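Local atomic coordinates of geranyltranstransferase (IspA) (Helicobacter pylori, PDB entry 3LLW), a protein that probably acts as a magnesium-dependent prenyltransferase of the farnesyl and geranylgeranyl diphosphate synthase family, in isoprenoid biosynthesis. Residues L8-N13 and V59-V64. Numbering follows the deposited sequence.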
ATOM      1  N   LEU A   8      12.115  21.492 -23.761  1.00 51.02           N
ATOM      2  CA  LEU A   8      11.436  20.309 -24.249  1.00 51.27           C
ATOM      3  C   LEU A   8      12.426  19.203 -24.577  1.00 57.65           C
ATOM      4  O   LEU A   8      12.096  18.011 -24.514  1.00 61.93           O
ATOM      5  CB  LEU A   8      10.662  20.684 -25.511  1.00 50.71           C
ATOM      6  CG  LEU A   8       9.523  19.770 -25.934  1.00 54.79           C
ATOM      7  CD1 LEU A   8       8.555  19.592 -24.781  1.00 49.98           C
ATOM      8  CD2 LEU A   8       8.819  20.347 -27.147  1.00 51.07           C
ATOM      9  N   SER A   9      13.642  19.612 -24.936  1.00 59.54           N
ATOM     10  CA  SER A   9      14.721  18.694 -25.287  1.00 56.23           C
ATOM     11  C   SER A   9      15.285  18.074 -24.021  1.00 53.13           C
ATOM     12  O   SER A   9      15.630  16.885 -23.999  1.00 50.44           O
ATOM     13  CB  SER A   9      15.833  19.442 -26.036  1.00 55.55           C
ATOM     14  OG  SER A   9      16.679  18.545 -26.723  1.00 61.99           O
ATOM     15  N   PHE A  10      15.377  18.900 -22.976  1.00 46.17           N
ATOM     16  CA  PHE A  10      15.829  18.476 -21.657  1.00 50.22           C
ATOM     17  C   PHE A  10      14.851  17.463 -21.048  1.00 51.06           C
ATOM     18  O   PHE A  10      15.266  16.476 -20.438  1.00 53.29           O
ATOM     19  CB  PHE A  10      15.975  19.695 -20.741  1.00 50.81           C
ATOM     20  CG  PHE A  10      16.218  19.352 -19.303  1.00 56.10           C
ATOM     21  CD1 PHE A  10      17.491  19.009 -18.866  1.00 61.92           C
ATOM     22  CD2 PHE A  10      15.176  19.390 -18.379  1.00 55.63           C
ATOM     23  CE1 PHE A  10      17.725  18.691 -17.527  1.00 66.52           C
ATOM     24  CE2 PHE A  10      15.399  19.069 -17.041  1.00 60.15           C
ATOM     25  CZ  PHE A  10      16.675  18.719 -16.615  1.00 55.47           C
ATOM     26  N   TYR A  11      13.559  17.735 -21.221  1.00 52.06           N
ATOM     27  CA  TYR A  11      12.493  16.887 -20.711  1.00 51.07           C
ATOM     28  C   TYR A  11      12.467  15.522 -21.391  1.00 51.89           C
ATOM     29  O   TYR A  11      12.372  14.497 -20.712  1.00 58.71           O
ATOM     30  CB  TYR A  11      11.137  17.591 -20.829  1.00 50.12           C
ATOM     31  CG  TYR A  11       9.946  16.655 -20.733  1.00 54.78           C
ATOM     32  CD1 TYR A  11       9.690  15.927 -19.562  1.00 52.68           C
ATOM     33  CD2 TYR A  11       9.073  16.502 -21.807  1.00 53.52           C
ATOM     34  CE1 TYR A  11       8.622  15.073 -19.475  1.00 44.95           C
ATOM     35  CE2 TYR A  11       7.983  15.656 -21.720  1.00 55.11           C
ATOM     36  CZ  TYR A  11       7.767  14.941 -20.550  1.00 51.79           C
ATOM     37  OH  TYR A  11       6.694  14.095 -20.456  1.00 50.92           O
ATOM     38  N   TYR A  12      12.567  15.506 -22.717  1.00 53.82           N
ATOM     39  CA  TYR A  12      12.600  14.245 -23.470  1.00 55.87           C
ATOM     40  C   TYR A  12      13.767  13.349 -23.056  1.00 54.69           C
ATOM     41  O   TYR A  12      13.657  12.123 -23.050  1.00 54.80           O
ATOM     42  CB  TYR A  12      12.671  14.508 -24.977  1.00 58.92           C
ATOM     43  CG  TYR A  12      11.352  14.880 -25.623  1.00 61.41           C
ATOM     44  CD1 TYR A  12      10.137  14.440 -25.093  1.00 56.54           C
ATOM     45  CD2 TYR A  12      11.321  15.651 -26.786  1.00 57.82           C
ATOM     46  CE1 TYR A  12       8.928  14.773 -25.688  1.00 57.04           C
ATOM     47  CE2 TYR A  12      10.114  15.983 -27.397  1.00 61.24           C
ATOM     48  CZ  TYR A  12       8.922  15.538 -26.843  1.00 63.72           C
ATOM     49  OH  TYR A  12       7.722  15.861 -27.439  1.00 68.43           O
ATOM     50  N   ASN A  13      14.876  13.981 -22.704  1.00 51.79           N
ATOM     51  CA  ASN A  13      16.063  13.269 -22.294  1.00 54.69           C
ATOM     52  C   ASN A  13      15.922  12.705 -20.870  1.00 56.18           C
ATOM     53  O   ASN A  13      16.419  11.613 -20.589  1.00 54.77           O
ATOM     54  CB  ASN A  13      17.283  14.180 -22.437  1.00 52.06           C
ATOM     55  CG  ASN A  13      18.575  13.479 -22.132  1.00 51.56           C
ATOM     56  OD1 ASN A  13      19.384  13.979 -21.348  1.00 53.95           O
ATOM     57  ND2 ASN A  13      18.782  12.307 -22.735  1.00 52.42           N
ATOM     58  N   VAL A  59       5.587  18.018 -15.597  1.00 46.08           N
ATOM     59  CA  VAL A  59       5.289  19.117 -14.678  1.00 44.77           C
ATOM     60  C   VAL A  59       6.553  19.554 -13.949  1.00 49.37           C
ATOM     61  O   VAL A  59       6.838  20.738 -13.819  1.00 53.21           O
ATOM     62  CB  VAL A  59       4.201  18.715 -13.646  1.00 40.10           C
ATOM     63  CG1 VAL A  59       3.736  19.915 -12.826  1.00 40.84           C
ATOM     64  CG2 VAL A  59       3.010  18.126 -14.342  1.00 39.95           C
ATOM     65  N   LEU A  60       7.314  18.574 -13.495  1.00 49.40           N
ATOM     66  CA  LEU A  60       8.478  18.808 -12.677  1.00 47.33           C
ATOM     67  C   LEU A  60       9.666  19.444 -13.415  1.00 53.97           C
ATOM     68  O   LEU A  60      10.206  20.457 -12.950  1.00 56.87           O
ATOM     69  CB  LEU A  60       8.868  17.498 -12.025  1.00 47.89           C
ATOM     70  CG  LEU A  60      10.070  17.477 -11.111  1.00 48.51           C
ATOM     71  CD1 LEU A  60       9.742  18.122  -9.767  1.00 43.59           C
ATOM     72  CD2 LEU A  60      10.385  16.043 -10.953  1.00 54.11           C
ATOM     73  N   CYS A  61      10.046  18.876 -14.562  1.00 49.23           N
ATOM     74  CA  CYS A  61      11.123  19.427 -15.407  1.00 52.90           C
ATOM     75  C   CYS A  61      10.857  20.858 -15.854  1.00 53.97           C
ATOM     76  O   CYS A  61      11.788  21.650 -15.990  1.00 51.99           O
ATOM     77  CB  CYS A  61      11.333  18.581 -16.664  1.00 51.83           C
ATOM     78  SG  CYS A  61      11.979  16.951 -16.369  1.00 55.91           S
ATOM     79  N   ALA A  62       9.588  21.160 -16.105  1.00 53.89           N
ATOM     80  CA  ALA A  62       9.153  22.498 -16.452  1.00 50.27           C
ATOM     81  C   ALA A  62       9.287  23.495 -15.301  1.00 52.83           C
ATOM     82  O   ALA A  62       9.630  24.656 -15.520  1.00 56.32           O
ATOM     83  CB  ALA A  62       7.736  22.456 -16.917  1.00 48.78           C
ATOM     84  N   LEU A  63       9.033  23.044 -14.076  1.00 56.73           N
ATOM     85  CA  LEU A  63       8.881  23.968 -12.943  1.00 56.12           C
ATOM     86  C   LEU A  63      10.133  24.158 -12.092  1.00 56.61           C
ATOM     87  O   LEU A  63      10.281  25.188 -11.425  1.00 57.88           O
ATOM     88  CB  LEU A  63       7.688  23.570 -12.069  1.00 54.31           C
ATOM     89  CG  LEU A  63       6.271  23.763 -12.623  1.00 58.65           C
ATOM     90  CD1 LEU A  63       5.267  23.087 -11.695  1.00 56.48           C
ATOM     91  CD2 LEU A  63       5.901  25.234 -12.845  1.00 57.58           C
ATOM     92  N   VAL A  64      11.025  23.174 -12.100  1.00 54.33           N
ATOM     93  CA  VAL A  64      12.312  23.348 -11.432  1.00 60.72           C
ATOM     94  C   VAL A  64      13.385  23.672 -12.479  1.00 62.45           C
ATOM     95  O   VAL A  64      13.335  23.158 -13.598  1.00 59.19           O
ATOM     96  CB  VAL A  64      12.674  22.134 -10.501  1.00 59.06           C
ATOM     97  CG1 VAL A  64      12.803  20.841 -11.274  1.00 64.12           C
ATOM     98  CG2 VAL A  64      13.947  22.402  -9.701  1.00 67.12           C
TER
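A pair of sulfur-aromatic contacts, made by Cys61 with Phe10 and Tyr11, joins the N-terminal helix 6-23 to the last turn of helix 51-63 in the mostly helical prenyl synthase fold. The contact is plain helix packing, away from the magnesium-binding Asp94 and Asp100. Tyr11 and Cys61 bring the two backbones nearest, with their CA atoms 6.0 Å apart. Both aromatic side chains point from helix 6-23 toward its neighbour, and Cys61 points back at them. No hydrogen bond crosses the interface.

The thiol approaches the two rings differently. It meets Tyr11 edge-on, almost level with the ring. The line from SG of Cys61 to the Tyr11 ring centre is 84° off the ring normal. Phe10 meets the sulfur obliquely, at 60° off its ring normal. Its CE2 also lies 4.1 Å from CB of Cys61, so one ring atom touches both side-chain atoms of the cysteine. The sulfur reaches the rings because a chi1 of -67° sets SG opposite the carbonyl carbon of Cys61, on the side of the backbone N.

Phe10 packs edge-to-face with Tyr69 of helix 66-71, and Tyr69 also touches Cys61. Tyr11 runs alongside helix 51-63, touching Leu57 and Ala58, and also packs on Leu296 of helix 287-301; its OH is hydrogen-bonded to Lys54 O. That bond ties the polar end of a buried ring to the same helix that carries the cysteine. Helix 51-63 ends just past the contact, where Leu60 O accepts both Leu63 N and Val64 N. Of the ring atoms, CE2 of Phe10 and CD1 of Tyr11 come nearest to SG of Cys61, each at 4.1 Å.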